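Local coordinates for protein mevalonate diphosphate decarboxylase (Legionella pneumophila, PDB 3LTO) that probably catalyses the ATP-dependent decarboxylation of mevalonate diphosphate to isopentenyl diphosphate in isoprenoid biosynthesis, at residues Ala121-Ser126 with Lys131-Ile136; Val81-Tyr86 with Ala140-Leu145; Leu264-Lys269 with Arg301-Asp306; Gln233-Glu238 with Gly277-Met282. All blocks are in the same frame, centred on the assembly; numbering follows the deposited sequence.

Contact 1. Residues Ala121-Ser126 with Lys131-Ile136; sequences ASIALS and KPLPSI
Ser126, near the C-terminal end of helix 110-129, comes within 5.0 Å of Lys131, CA to CA, where the chain turns back over the helix in an extended run. Two hydrogen bonds join these residues. The Lys131 N bond to Ser126 O is weak, at 3.1 Å with an N-H...O angle of 133°. The hydroxyl bond is firmer: Ser126 OG donates to Lys131 O at 2.7 Å, from 31° out of the carbonyl plane. OG lies anti to the backbone N (chi1 -178°), beside the carbonyl carbon, which puts it within reach of Lys131 O. This loop links helix 110-129 to helix 136-144 in the N-terminal domain. Along it, Leu133 lays its CD1 branch over the preceding helical turn. CD1 of Leu133 sits 3.4 Å from Ser122 O. The same methyl touches Ser122 CB, with Ile123 CG1 a little further off. Pro134 follows with a looser touch of CD on Ser122 CB. The Ser122 hydroxyl turns back to Thr118 O of its own helix, while Lys131 NZ reaches Phe87 O. The loop ends at Ser135, the N-cap of helix 136-144. Its own N-H is taken by Glu138 OE1.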
loop_
_atom_site.group_PDB
_atom_site.type_symbol
_atom_site.label_atom_id
_atom_site.label_comp_id
_atom_site.label_asym_id
_atom_site.label_seq_id
_atom_site.Cartn_x
_atom_site.Cartn_y
_atom_site.Cartn_z
ATOM N N ALA A 121 -12.449 11.105 -17.005
ATOM C CA ALA A 121 -11.726 12.336 -16.693
ATOM C C ALA A 121 -10.247 12.171 -17.019
ATOM O O ALA A 121 -9.592 13.106 -17.493
ATOM C CB ALA A 121 -11.912 12.711 -15.209
ATOM N N SER A 122 -9.726 10.973 -16.767
ATOM C CA SER A 122 -8.329 10.686 -17.044
ATOM C C SER A 122 -8.055 10.861 -18.526
ATOM O O SER A 122 -7.044 11.446 -18.911
ATOM C CB SER A 122 -7.969 9.261 -16.608
ATOM O OG SER A 122 -7.867 9.192 -15.200
ATOM N N ILE A 123 -8.964 10.357 -19.352
ATOM C CA ILE A 123 -8.820 10.466 -20.796
ATOM C C ILE A 123 -8.946 11.930 -21.191
ATOM O O ILE A 123 -8.030 12.510 -21.777
ATOM C CB ILE A 123 -9.896 9.627 -21.514
ATOM C CG1 ILE A 123 -9.643 8.140 -21.237
ATOM C CG2 ILE A 123 -9.887 9.918 -23.011
ATOM C CD1 ILE A 123 -10.697 7.222 -21.791
ATOM N N ALA A 124 -10.078 12.527 -20.842
ATOM C CA ALA A 124 -10.346 13.926 -21.143
ATOM C C ALA A 124 -9.223 14.860 -20.693
ATOM O O ALA A 124 -8.724 15.660 -21.476
ATOM C CB ALA A 124 -11.647 14.347 -20.486
ATOM N N LEU A 125 -8.829 14.754 -19.430
ATOM C CA LEU A 125 -7.795 15.620 -18.882
ATOM C C LEU A 125 -6.413 15.376 -19.471
ATOM O O LEU A 125 -5.596 16.297 -19.566
ATOM C CB LEU A 125 -7.779 15.494 -17.354
ATOM C CG LEU A 125 -9.096 15.985 -16.738
ATOM C CD1 LEU A 125 -9.112 15.771 -15.225
ATOM C CD2 LEU A 125 -9.268 17.463 -17.073
ATOM N N SER A 126 -6.163 14.136 -19.877
ATOM C CA SER A 126 -4.900 13.761 -20.493
ATOM C C SER A 126 -4.748 14.485 -21.842
ATOM O O SER A 126 -3.723 15.111 -22.109
ATOM C CB SER A 126 -4.866 12.244 -20.707
ATOM O OG SER A 126 -3.634 11.830 -21.265
ATOM N N LYS A 131 -0.813 15.699 -21.088
ATOM C CA LYS A 131 -0.067 14.912 -20.113
ATOM C C LYS A 131 -0.299 13.446 -20.463
ATOM O O LYS A 131 -1.261 13.108 -21.158
ATOM C CB LYS A 131 -0.585 15.164 -18.695
ATOM C CG LYS A 131 -0.649 16.625 -18.264
ATOM C CD LYS A 131 0.728 17.221 -18.037
ATOM C CE LYS A 131 0.626 18.627 -17.445
ATOM N NZ LYS A 131 -0.050 18.641 -16.110
ATOM N N PRO A 132 0.573 12.549 -19.986
ATOM C CA PRO A 132 0.382 11.131 -20.296
ATOM C C PRO A 132 -0.813 10.598 -19.517
ATOM O O PRO A 132 -1.131 11.101 -18.438
ATOM C CB PRO A 132 1.691 10.504 -19.834
ATOM C CG PRO A 132 2.028 11.331 -18.627
ATOM C CD PRO A 132 1.743 12.744 -19.111
ATOM N N LEU A 133 -1.481 9.591 -20.068
ATOM C CA LEU A 133 -2.625 8.993 -19.398
ATOM C C LEU A 133 -2.098 8.158 -18.228
ATOM O O LEU A 133 -1.123 7.424 -18.372
ATOM C CB LEU A 133 -3.386 8.096 -20.361
ATOM C CG LEU A 133 -4.579 7.363 -19.756
ATOM C CD1 LEU A 133 -5.726 8.340 -19.559
ATOM C CD2 LEU A 133 -4.996 6.237 -20.687
ATOM N N PRO A 134 -2.731 8.266 -17.050
ATOM C CA PRO A 134 -2.271 7.492 -15.892
ATOM C C PRO A 134 -2.493 5.989 -16.083
ATOM O O PRO A 134 -3.455 5.566 -16.733
ATOM C CB PRO A 134 -3.113 8.047 -14.737
ATOM C CG PRO A 134 -3.558 9.400 -15.224
ATOM C CD PRO A 134 -3.841 9.160 -16.676
ATOM N N SER A 135 -1.601 5.191 -15.512
ATOM C CA SER A 135 -1.711 3.741 -15.602
ATOM C C SER A 135 -2.992 3.294 -14.907
ATOM O O SER A 135 -3.656 4.083 -14.237
ATOM C CB SER A 135 -0.529 3.084 -14.903
ATOM O OG SER A 135 -0.576 3.371 -13.515
ATOM N N ILE A 136 -3.323 2.018 -15.060
ATOM C CA ILE A 136 -4.512 1.470 -14.433
ATOM C C ILE A 136 -4.402 1.621 -12.918
ATOM O O ILE A 136 -5.341 2.064 -12.261
ATOM C CB ILE A 136 -4.675 -0.026 -14.757
ATOM C CG1 ILE A 136 -4.761 -0.228 -16.270
ATOM C CG2 ILE A 136 -5.921 -0.581 -14.058
ATOM C CD1 ILE A 136 -5.938 0.456 -16.917
#

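Contact 2. Residues Val81-Tyr86 with Ala140-Leu145. With SO4 (sulfate ion), chain D.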
loop_
_atom_site.group_PDB
_atom_site.type_symbol
_atom_site.label_atom_id
_atom_site.label_comp_id
_atom_site.label_asym_id
_atom_site.label_seq_id
_atom_site.Cartn_x
_atom_site.Cartn_y
_atom_site.Cartn_z
ATOM N N VAL A 81 -13.304 17.477 -9.522
ATOM C CA VAL A 81 -12.429 18.587 -9.140
ATOM C C VAL A 81 -11.075 18.014 -8.751
ATOM O O VAL A 81 -10.022 18.490 -9.184
ATOM C CB VAL A 81 -13.013 19.371 -7.936
ATOM C CG1 VAL A 81 -11.986 20.360 -7.390
ATOM C CG2 VAL A 81 -14.286 20.109 -8.363
ATOM N N ARG A 82 -11.125 16.969 -7.935
ATOM C CA ARG A 82 -9.929 16.288 -7.467
ATOM C C ARG A 82 -9.105 15.839 -8.668
ATOM O O ARG A 82 -7.887 16.022 -8.701
ATOM C CB ARG A 82 -10.329 15.074 -6.608
ATOM C CG ARG A 82 -9.193 14.113 -6.264
ATOM C CD ARG A 82 -9.677 12.960 -5.368
ATOM N NE ARG A 82 -10.318 13.473 -4.162
ATOM C CZ ARG A 82 -11.597 13.290 -3.844
ATOM N NH1 ARG A 82 -12.397 12.585 -4.638
ATOM N NH2 ARG A 82 -12.088 13.853 -2.747
ATOM N N LEU A 83 -9.774 15.259 -9.657
ATOM C CA LEU A 83 -9.076 14.779 -10.844
ATOM C C LEU A 83 -8.507 15.930 -11.667
ATOM O O LEU A 83 -7.395 15.840 -12.179
ATOM C CB LEU A 83 -10.013 13.905 -11.695
ATOM C CG LEU A 83 -10.487 12.636 -10.972
ATOM C CD1 LEU A 83 -11.456 11.858 -11.847
ATOM C CD2 LEU A 83 -9.287 11.770 -10.614
ATOM N N LYS A 84 -9.258 17.019 -11.776
ATOM C CA LYS A 84 -8.793 18.167 -12.540
ATOM C C LYS A 84 -7.560 18.785 -11.895
ATOM O O LYS A 84 -6.629 19.211 -12.584
ATOM C CB LYS A 84 -9.900 19.215 -12.658
ATOM C CG LYS A 84 -11.077 18.767 -13.496
ATOM C CD LYS A 84 -12.051 19.908 -13.736
ATOM C CE LYS A 84 -12.650 20.431 -12.435
ATOM N NZ LYS A 84 -13.687 21.458 -12.720
ATOM N N GLU A 85 -7.552 18.830 -10.569
ATOM C CA GLU A 85 -6.413 19.392 -9.858
ATOM C C GLU A 85 -5.195 18.488 -10.032
ATOM O O GLU A 85 -4.070 18.969 -10.135
ATOM C CB GLU A 85 -6.754 19.566 -8.374
ATOM C CG GLU A 85 -8.005 20.405 -8.170
ATOM C CD GLU A 85 -8.394 20.564 -6.718
ATOM O OE1 GLU A 85 -8.260 19.590 -5.943
ATOM O OE2 GLU A 85 -8.852 21.667 -6.362
ATOM N N TYR A 86 -5.421 17.180 -10.081
ATOM C CA TYR A 86 -4.318 16.239 -10.260
ATOM C C TYR A 86 -3.610 16.534 -11.588
ATOM O O TYR A 86 -2.388 16.442 -11.683
ATOM C CB TYR A 86 -4.843 14.798 -10.254
ATOM C CG TYR A 86 -3.801 13.747 -10.584
ATOM C CD1 TYR A 86 -2.820 13.386 -9.661
ATOM C CD2 TYR A 86 -3.801 13.109 -11.824
ATOM C CE1 TYR A 86 -1.861 12.409 -9.966
ATOM C CE2 TYR A 86 -2.851 12.134 -12.143
ATOM C CZ TYR A 86 -1.885 11.788 -11.209
ATOM O OH TYR A 86 -0.954 10.820 -11.521
ATOM N N ALA A 140 -6.839 3.662 -10.352
ATOM C CA ALA A 140 -7.552 3.001 -9.270
ATOM C C ALA A 140 -7.300 3.742 -7.969
ATOM O O ALA A 140 -8.231 3.960 -7.195
ATOM C CB ALA A 140 -7.091 1.544 -9.139
ATOM N N GLN A 141 -6.042 4.126 -7.741
ATOM C CA GLN A 141 -5.652 4.836 -6.524
ATOM C C GLN A 141 -6.439 6.141 -6.451
ATOM O O GLN A 141 -6.941 6.517 -5.393
ATOM C CB GLN A 141 -4.135 5.135 -6.521
ATOM C CG GLN A 141 -3.745 6.381 -7.335
ATOM C CD GLN A 141 -2.246 6.535 -7.624
ATOM O OE1 GLN A 141 -1.833 7.503 -8.280
ATOM N NE2 GLN A 141 -1.432 5.589 -7.141
ATOM N N LEU A 142 -6.552 6.822 -7.589
ATOM C CA LEU A 142 -7.281 8.086 -7.665
ATOM C C LEU A 142 -8.763 7.850 -7.388
ATOM O O LEU A 142 -9.364 8.515 -6.538
ATOM C CB LEU A 142 -7.122 8.715 -9.056
ATOM C CG LEU A 142 -5.770 9.335 -9.422
ATOM C CD1 LEU A 142 -5.791 9.787 -10.874
ATOM C CD2 LEU A 142 -5.488 10.520 -8.502
ATOM N N SER A 143 -9.342 6.889 -8.104
ATOM C CA SER A 143 -10.752 6.570 -7.946
ATOM C C SER A 143 -11.029 6.212 -6.490
ATOM O O SER A 143 -12.093 6.501 -5.953
ATOM C CB SER A 143 -11.123 5.400 -8.867
ATOM O OG SER A 143 -12.525 5.299 -9.027
ATOM N N ARG A 144 -10.048 5.580 -5.858
ATOM C CA ARG A 144 -10.154 5.170 -4.464
ATOM C C ARG A 144 -10.577 6.326 -3.557
ATOM O O ARG A 144 -11.316 6.127 -2.594
ATOM C CB ARG A 144 -8.803 4.593 -4.007
ATOM C CG ARG A 144 -8.437 4.822 -2.540
ATOM C CD ARG A 144 -9.193 3.897 -1.627
ATOM N NE ARG A 144 -8.997 4.186 -0.203
ATOM C CZ ARG A 144 -9.962 4.624 0.599
ATOM N NH1 ARG A 144 -11.177 4.839 0.118
ATOM N NH2 ARG A 144 -9.731 4.793 1.891
ATOM N N LEU A 145 -10.127 7.532 -3.890
ATOM C CA LEU A 145 -10.409 8.726 -3.092
ATOM C C LEU A 145 -11.840 9.246 -3.122
ATOM O O LEU A 145 -12.247 10.003 -2.239
ATOM C CB LEU A 145 -9.440 9.838 -3.497
ATOM C CG LEU A 145 -7.988 9.373 -3.361
ATOM C CD1 LEU A 145 -7.048 10.362 -4.002
ATOM C CD2 LEU A 145 -7.672 9.189 -1.886
HETATM S S SO4 D . -14.883 5.310 1.458
HETATM O O1 SO4 D . -13.472 4.900 1.475
HETATM O O2 SO4 D . -15.321 5.558 0.076
HETATM O O3 SO4 D . -15.708 4.240 2.044
HETATM O O4 SO4 D . -15.047 6.539 2.255
#
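Leu142 of helix 136-144 fits against Leu83 and Tyr86 of helix 71-87 in the helical layer of the N-terminal domain, next to an anion site occupied by sulfate. CD1 of Leu142 lies over one face of the Tyr86 ring, 4.2 Å from its centroid and 21° off the ring normal. This is a CH-pi contact, offset toward the CE2 and CD2 rim. Leu142 CD2 lies over the same face, near the other rim at CD1 of Tyr86. Leu142 CD1 also meets Leu83 CD2 at 4.0 Å. Further along, the Arg82 chain passes Leu145, with Arg82 CD 3.6 Å from Leu145 CB. A bend at chi3 (-55°) then brings one guanidinium face over Leu145 O, with NH1 of Arg82 3.5 Å away. No bond forms there; Arg82 NH1 is hydrogen-bonded to His79 ND1. On the far side of its helix, Arg144 NH1 donates to sulfate O1 at 2.7 Å, near the guanidinium plane. Tyr16, Lys20 and Gly148 N complete the grip. The ion probably came from the crystallisation liquor, but the site is consistent with a place for substrate phosphate groups. Arg144 NH2 is held by Asn25 O. Helix 110-129 backs the contact: Leu83 packs on its Ala121 and Leu125.

Contact 3. Residues Leu264-Lys269 with Arg301-Asp306; sequences LSVIEK and RQFKSD
The Phe303 ring is met obliquely by two side chains of helix 258-274, Ile267 and Val266. These helices belong to the ferredoxin-like fold of the GHMP C-terminal domain, where helices 258-274 and 297-308 lie beside the four-stranded antiparallel sheet. Ile267 CG1 is the closer, 3.5 Å from Phe303 CZ at the outer end of the ring. It is centred on CZ, about equally far from CE1 and CE2. Val266 CG1 lies 3.9 Å from Phe303 CE2. The two branches straddle the ring plane at the CZ end, one on each side of it. Phe303 thus bridges the two helices. Its CG stands anti to the backbone N (chi1 -180°), which carries the ring straight out toward the partner helix. The backbones stay well apart, with Ile267 CA and Phe303 CA 8.5 Å from each other; the ring spans the gap. The contact is wholly apolar and no hydrogen bond crosses it. Phe270 adds an edge-to-face ring contact to Phe303, and the His307 ring meets it at about 30° between planes. Both residues also touch strand 288-292: Ile267 on Leu290 and Phe303 on Tyr292. On the outer side of helix 297-308 a hydroxyl returns to the backbone. Arg301 O accepts from Ser305 N at 2.9 Å and from Ser305 OG at 2.7 Å, the two donors arriving from opposite faces of its plane.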
loop_
_atom_site.group_PDB
_atom_site.type_symbol
_atom_site.label_atom_id
_atom_site.label_comp_id
_atom_site.label_asym_id
_atom_site.label_seq_id
_atom_site.Cartn_x
_atom_site.Cartn_y
_atom_site.Cartn_z
ATOM N N LEU A 264 -33.454 -16.640 2.624
ATOM C CA LEU A 264 -32.132 -17.090 3.060
ATOM C C LEU A 264 -32.279 -18.509 3.618
ATOM O O LEU A 264 -31.466 -19.382 3.337
ATOM C CB LEU A 264 -31.557 -16.160 4.136
ATOM C CG LEU A 264 -31.165 -14.757 3.667
ATOM C CD1 LEU A 264 -30.551 -13.978 4.817
ATOM C CD2 LEU A 264 -30.177 -14.874 2.514
ATOM N N SER A 265 -33.332 -18.724 4.402
ATOM C CA SER A 265 -33.617 -20.031 4.986
ATOM C C SER A 265 -33.851 -21.048 3.875
ATOM O O SER A 265 -33.412 -22.194 3.963
ATOM C CB SER A 265 -34.863 -19.950 5.870
ATOM O OG SER A 265 -35.223 -21.224 6.369
ATOM N N VAL A 266 -34.545 -20.625 2.826
ATOM C CA VAL A 266 -34.813 -21.510 1.706
ATOM C C VAL A 266 -33.505 -21.916 1.030
ATOM O O VAL A 266 -33.308 -23.079 0.681
ATOM C CB VAL A 266 -35.756 -20.834 0.682
ATOM C CG1 VAL A 266 -35.733 -21.580 -0.641
ATOM C CG2 VAL A 266 -37.181 -20.815 1.232
ATOM N N ILE A 267 -32.601 -20.963 0.856
ATOM C CA ILE A 267 -31.325 -21.266 0.223
ATOM C C ILE A 267 -30.548 -22.299 1.044
ATOM O O ILE A 267 -29.940 -23.207 0.483
ATOM C CB ILE A 267 -30.475 -19.978 0.037
ATOM C CG1 ILE A 267 -31.130 -19.083 -1.018
ATOM C CG2 ILE A 267 -29.066 -20.335 -0.394
ATOM C CD1 ILE A 267 -30.575 -17.675 -1.074
ATOM N N GLU A 268 -30.576 -22.168 2.367
ATOM C CA GLU A 268 -29.874 -23.109 3.230
ATOM C C GLU A 268 -30.451 -24.506 3.049
ATOM O O GLU A 268 -29.712 -25.469 2.853
ATOM C CB GLU A 268 -30.001 -22.703 4.696
ATOM C CG GLU A 268 -29.339 -21.411 5.052
ATOM C CD GLU A 268 -29.423 -21.116 6.536
ATOM O OE1 GLU A 268 -30.546 -20.952 7.055
ATOM O OE2 GLU A 268 -28.362 -21.052 7.184
ATOM N N LYS A 269 -31.775 -24.610 3.123
ATOM C CA LYS A 269 -32.442 -25.894 2.959
ATOM C C LYS A 269 -32.124 -26.452 1.576
ATOM O O LYS A 269 -31.918 -27.652 1.422
ATOM C CB LYS A 269 -33.959 -25.744 3.124
ATOM C CG LYS A 269 -34.431 -25.471 4.548
ATOM C CD LYS A 269 -35.941 -25.219 4.579
ATOM C CE LYS A 269 -36.463 -24.947 5.987
ATOM N NZ LYS A 269 -36.369 -26.148 6.868
ATOM N N ARG A 301 -31.221 -22.476 -12.576
ATOM C CA ARG A 301 -32.550 -22.396 -13.166
ATOM C C ARG A 301 -33.530 -23.208 -12.317
ATOM O O ARG A 301 -34.690 -22.828 -12.151
ATOM C CB ARG A 301 -32.524 -22.918 -14.608
ATOM C CG ARG A 301 -33.869 -22.862 -15.323
ATOM C CD ARG A 301 -33.760 -23.291 -16.795
ATOM N NE ARG A 301 -35.068 -23.629 -17.363
ATOM C CZ ARG A 301 -36.105 -22.795 -17.424
ATOM N NH1 ARG A 301 -35.996 -21.558 -16.955
ATOM N NH2 ARG A 301 -37.262 -23.199 -17.936
ATOM N N GLN A 302 -33.058 -24.319 -11.766
ATOM C CA GLN A 302 -33.905 -25.162 -10.926
ATOM C C GLN A 302 -34.294 -24.435 -9.632
ATOM O O GLN A 302 -35.429 -24.521 -9.175
ATOM C CB GLN A 302 -33.180 -26.475 -10.602
ATOM C CG GLN A 302 -33.932 -27.402 -9.656
ATOM C CD GLN A 302 -33.161 -28.680 -9.344
ATOM O OE1 GLN A 302 -33.602 -29.502 -8.536
ATOM N NE2 GLN A 302 -32.009 -28.855 -9.988
ATOM N N PHE A 303 -33.350 -23.712 -9.040
ATOM C CA PHE A 303 -33.642 -22.983 -7.811
ATOM C C PHE A 303 -34.555 -21.778 -8.079
ATOM O O PHE A 303 -35.463 -21.490 -7.302
ATOM C CB PHE A 303 -32.342 -22.526 -7.136
ATOM C CG PHE A 303 -32.566 -21.770 -5.864
ATOM C CD1 PHE A 303 -32.725 -20.387 -5.881
ATOM C CD2 PHE A 303 -32.696 -22.444 -4.655
ATOM C CE1 PHE A 303 -33.016 -19.682 -4.711
ATOM C CE2 PHE A 303 -32.989 -21.747 -3.472
ATOM C CZ PHE A 303 -33.150 -20.363 -3.505
ATOM N N LYS A 304 -34.308 -21.074 -9.176
ATOM C CA LYS A 304 -35.123 -19.922 -9.534
ATOM C C LYS A 304 -36.556 -20.391 -9.773
ATOM O O LYS A 304 -37.519 -19.776 -9.302
ATOM C CB LYS A 304 -34.575 -19.268 -10.804
ATOM C CG LYS A 304 -35.426 -18.133 -11.365
ATOM C CD LYS A 304 -34.757 -17.522 -12.586
ATOM C CE LYS A 304 -35.490 -16.281 -13.070
ATOM N NZ LYS A 304 -34.689 -15.495 -14.072
ATOM N N SER A 305 -36.683 -21.490 -10.507
ATOM C CA SER A 305 -37.985 -22.055 -10.821
ATOM C C SER A 305 -38.715 -22.506 -9.565
ATOM O O SER A 305 -39.852 -22.106 -9.319
ATOM C CB SER A 305 -37.833 -23.256 -11.767
ATOM O OG SER A 305 -37.276 -22.878 -13.018
ATOM N N ASP A 306 -38.049 -23.330 -8.763
ATOM C CA ASP A 306 -38.665 -23.870 -7.561
ATOM C C ASP A 306 -38.810 -22.951 -6.347
ATOM O O ASP A 306 -39.643 -23.219 -5.480
ATOM C CB ASP A 306 -37.947 -25.158 -7.122
ATOM C CG ASP A 306 -38.028 -26.262 -8.162
ATOM O OD1 ASP A 306 -38.944 -26.233 -9.009
ATOM O OD2 ASP A 306 -37.176 -27.173 -8.127
#

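Contact 4. Residues Gln233-Glu238 with Gly277-Met282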
loop_
_atom_site.group_PDB
_atom_site.type_symbol
_atom_site.label_atom_id
_atom_site.label_comp_id
_atom_site.label_asym_id
_atom_site.label_seq_id
_atom_site.Cartn_x
_atom_site.Cartn_y
_atom_site.Cartn_z
ATOM N N GLN A 233 -20.188 -21.025 2.836
ATOM C CA GLN A 233 -20.265 -20.840 4.283
ATOM C C GLN A 233 -19.512 -19.609 4.780
ATOM O O GLN A 233 -20.036 -18.823 5.571
ATOM C CB GLN A 233 -19.747 -22.097 4.987
ATOM C CG GLN A 233 -20.437 -23.367 4.506
ATOM C CD GLN A 233 -19.879 -24.629 5.138
ATOM O OE1 GLN A 233 -18.666 -24.811 5.219
ATOM N NE2 GLN A 233 -20.769 -25.516 5.571
ATOM N N ILE A 234 -18.281 -19.439 4.320
ATOM C CA ILE A 234 -17.487 -18.289 4.722
ATOM C C ILE A 234 -18.168 -16.988 4.295
ATOM O O ILE A 234 -18.331 -16.073 5.102
ATOM C CB ILE A 234 -16.076 -18.347 4.098
ATOM C CG1 ILE A 234 -15.362 -19.629 4.538
ATOM C CG2 ILE A 234 -15.266 -17.131 4.525
ATOM C CD1 ILE A 234 -14.085 -19.896 3.775
ATOM N N CYS A 235 -18.569 -16.897 3.031
ATOM C CA CYS A 235 -19.221 -15.680 2.561
ATOM C C CYS A 235 -20.507 -15.427 3.330
ATOM O O CYS A 235 -20.891 -14.276 3.555
ATOM C CB CYS A 235 -19.505 -15.765 1.058
ATOM S SG CYS A 235 -18.010 -15.696 0.025
ATOM N N TRP A 236 -21.167 -16.511 3.730
ATOM C CA TRP A 236 -22.409 -16.428 4.487
ATOM C C TRP A 236 -22.103 -15.761 5.827
ATOM O O TRP A 236 -22.749 -14.786 6.224
ATOM C CB TRP A 236 -22.959 -17.843 4.699
ATOM C CG TRP A 236 -24.330 -17.949 5.321
ATOM C CD1 TRP A 236 -24.621 -18.121 6.645
ATOM C CD2 TRP A 236 -25.587 -17.976 4.628
ATOM N NE1 TRP A 236 -25.977 -18.261 6.819
ATOM C CE2 TRP A 236 -26.593 -18.175 5.597
ATOM C CE3 TRP A 236 -25.957 -17.850 3.280
ATOM C CZ2 TRP A 236 -27.951 -18.255 5.263
ATOM C CZ3 TRP A 236 -27.306 -17.930 2.946
ATOM C CH2 TRP A 236 -28.289 -18.132 3.937
ATOM N N HIS A 237 -21.097 -16.293 6.512
ATOM C CA HIS A 237 -20.681 -15.767 7.803
ATOM C C HIS A 237 -20.248 -14.313 7.672
ATOM O O HIS A 237 -20.580 -13.479 8.514
ATOM C CB HIS A 237 -19.535 -16.619 8.364
ATOM C CG HIS A 237 -19.943 -18.015 8.723
ATOM N ND1 HIS A 237 -19.037 -19.043 8.866
ATOM C CD2 HIS A 237 -21.162 -18.550 8.975
ATOM C CE1 HIS A 237 -19.680 -20.153 9.186
ATOM N NE2 HIS A 237 -20.971 -19.880 9.259
ATOM N N GLU A 238 -19.522 -14.012 6.601
ATOM C CA GLU A 238 -19.039 -12.660 6.356
ATOM C C GLU A 238 -20.145 -11.594 6.236
ATOM O O GLU A 238 -20.113 -10.595 6.957
ATOM C CB GLU A 238 -18.146 -12.655 5.108
ATOM C CG GLU A 238 -17.722 -11.272 4.615
ATOM C CD GLU A 238 -16.628 -10.620 5.455
ATOM O OE1 GLU A 238 -16.243 -11.176 6.505
ATOM O OE2 GLU A 238 -16.151 -9.539 5.051
ATOM N N GLY A 277 -24.959 -25.537 -4.183
ATOM C CA GLY A 277 -25.801 -24.368 -4.346
ATOM C C GLY A 277 -25.027 -23.116 -4.695
ATOM O O GLY A 277 -23.877 -23.184 -5.125
ATOM N N PRO A 278 -25.639 -21.943 -4.506
ATOM C CA PRO A 278 -24.970 -20.686 -4.819
ATOM C C PRO A 278 -24.196 -20.066 -3.659
ATOM O O PRO A 278 -24.425 -20.379 -2.490
ATOM C CB PRO A 278 -26.129 -19.803 -5.236
ATOM C CG PRO A 278 -27.171 -20.189 -4.240
ATOM C CD PRO A 278 -27.064 -21.711 -4.202
ATOM N N VAL A 279 -23.262 -19.189 -4.000
ATOM C CA VAL A 279 -22.519 -18.465 -2.990
ATOM C C VAL A 279 -23.444 -17.264 -2.798
ATOM O O VAL A 279 -24.012 -16.755 -3.771
ATOM C CB VAL A 279 -21.135 -18.045 -3.517
ATOM C CG1 VAL A 279 -20.567 -16.916 -2.669
ATOM C CG2 VAL A 279 -20.197 -19.254 -3.492
ATOM N N VAL A 280 -23.615 -16.834 -1.552
ATOM C CA VAL A 280 -24.516 -15.738 -1.231
ATOM C C VAL A 280 -23.869 -14.608 -0.445
ATOM O O VAL A 280 -23.061 -14.847 0.450
ATOM C CB VAL A 280 -25.727 -16.272 -0.416
ATOM C CG1 VAL A 280 -26.742 -15.161 -0.176
ATOM C CG2 VAL A 280 -26.366 -17.442 -1.156
ATOM N N THR A 281 -24.229 -13.376 -0.796
ATOM C CA THR A 281 -23.717 -12.198 -0.109
ATOM C C THR A 281 -24.742 -11.093 -0.159
ATOM O O THR A 281 -25.677 -11.130 -0.959
ATOM C CB THR A 281 -22.468 -11.596 -0.758
ATOM O OG1 THR A 281 -21.788 -12.585 -1.530
ATOM C CG2 THR A 281 -21.551 -11.080 0.302
HETATM N N MSE A 282 -24.515 -10.103 0.697
HETATM C CA MSE A 282 -25.345 -8.924 0.809
HETATM C C MSE A 282 -24.455 -7.736 1.151
HETATM O O MSE A 282 -23.466 -7.882 1.866
HETATM C CB MSE A 282 -26.355 -9.063 1.937
HETATM C CG MSE A 282 -27.355 -10.185 1.812
HETATM SE SE MSE A 282 -28.693 -9.993 3.207
HETATM C CE MSE A 282 -29.859 -8.713 2.327
#
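Cys235 and Trp236 of helix 228-247 press against Val279 and Val280, in the edge strand of the ferredoxin-like C-terminal domain. Cys235 SG touches Val279 CG1 at 3.9 Å. The same methyl, Val279 CG1, is 4.0 Å from Cys235 CB, so it meets both side-chain atoms of the cysteine. Cys235 CB also lies 3.7 Å from Val280 O, so the helix rests on the strand backbone as well as on a side chain. Trp236 comes with its ring edge: CE3 is 4.0 Å from Val280 CB, which lies near the indole plane. The neighbouring ring atom, Trp236 CZ3, is almost as close to Val280 CB, at 4.1 Å. CG of Trp236 is anti to the backbone N (chi1 -173°), which lets the indole run alongside Val280 in the same direction. No hydrogen bond crosses the contact. The axes of 233-238 and 279-281 run nearly parallel, 10° apart and 7.1 Å at closest approach. Around this first shell, strand 279-281 pairs by backbone bonds with strand 288-292, Val279 with Leu291 and Thr281 with His289. The Trp236 ring also meets Tyr232, and Phe239 edge-to-face. Just ahead of the strand, Gly277 O accepts a hydrogen bond from Trp228 NE1, an earlier residue of the same helix.

The four contacts form two pairs on opposite sides of the chain's centre. Contacts 1 and 2 lie in the N-terminal domain, with centres about 11 Å apart. Contact 1 is nested in the chain loop that contact 2 closes, and Leu125 CD1 meets Lys84 CA at 3.6 Å. Both close before contacts 3 and 4 open. Contacts 3 and 4 share the C-terminal domain, about 14 Å apart centre to centre. Their segments alternate along the chain, and Ile267 meets Phe303 with CG1 and Val280 with CG2. Between the pairs, the closest are contacts 2 and 4, about 16 Å between nearest atoms. Each domain is therefore knit by its own contacts, and none of the four joins the two domains directly.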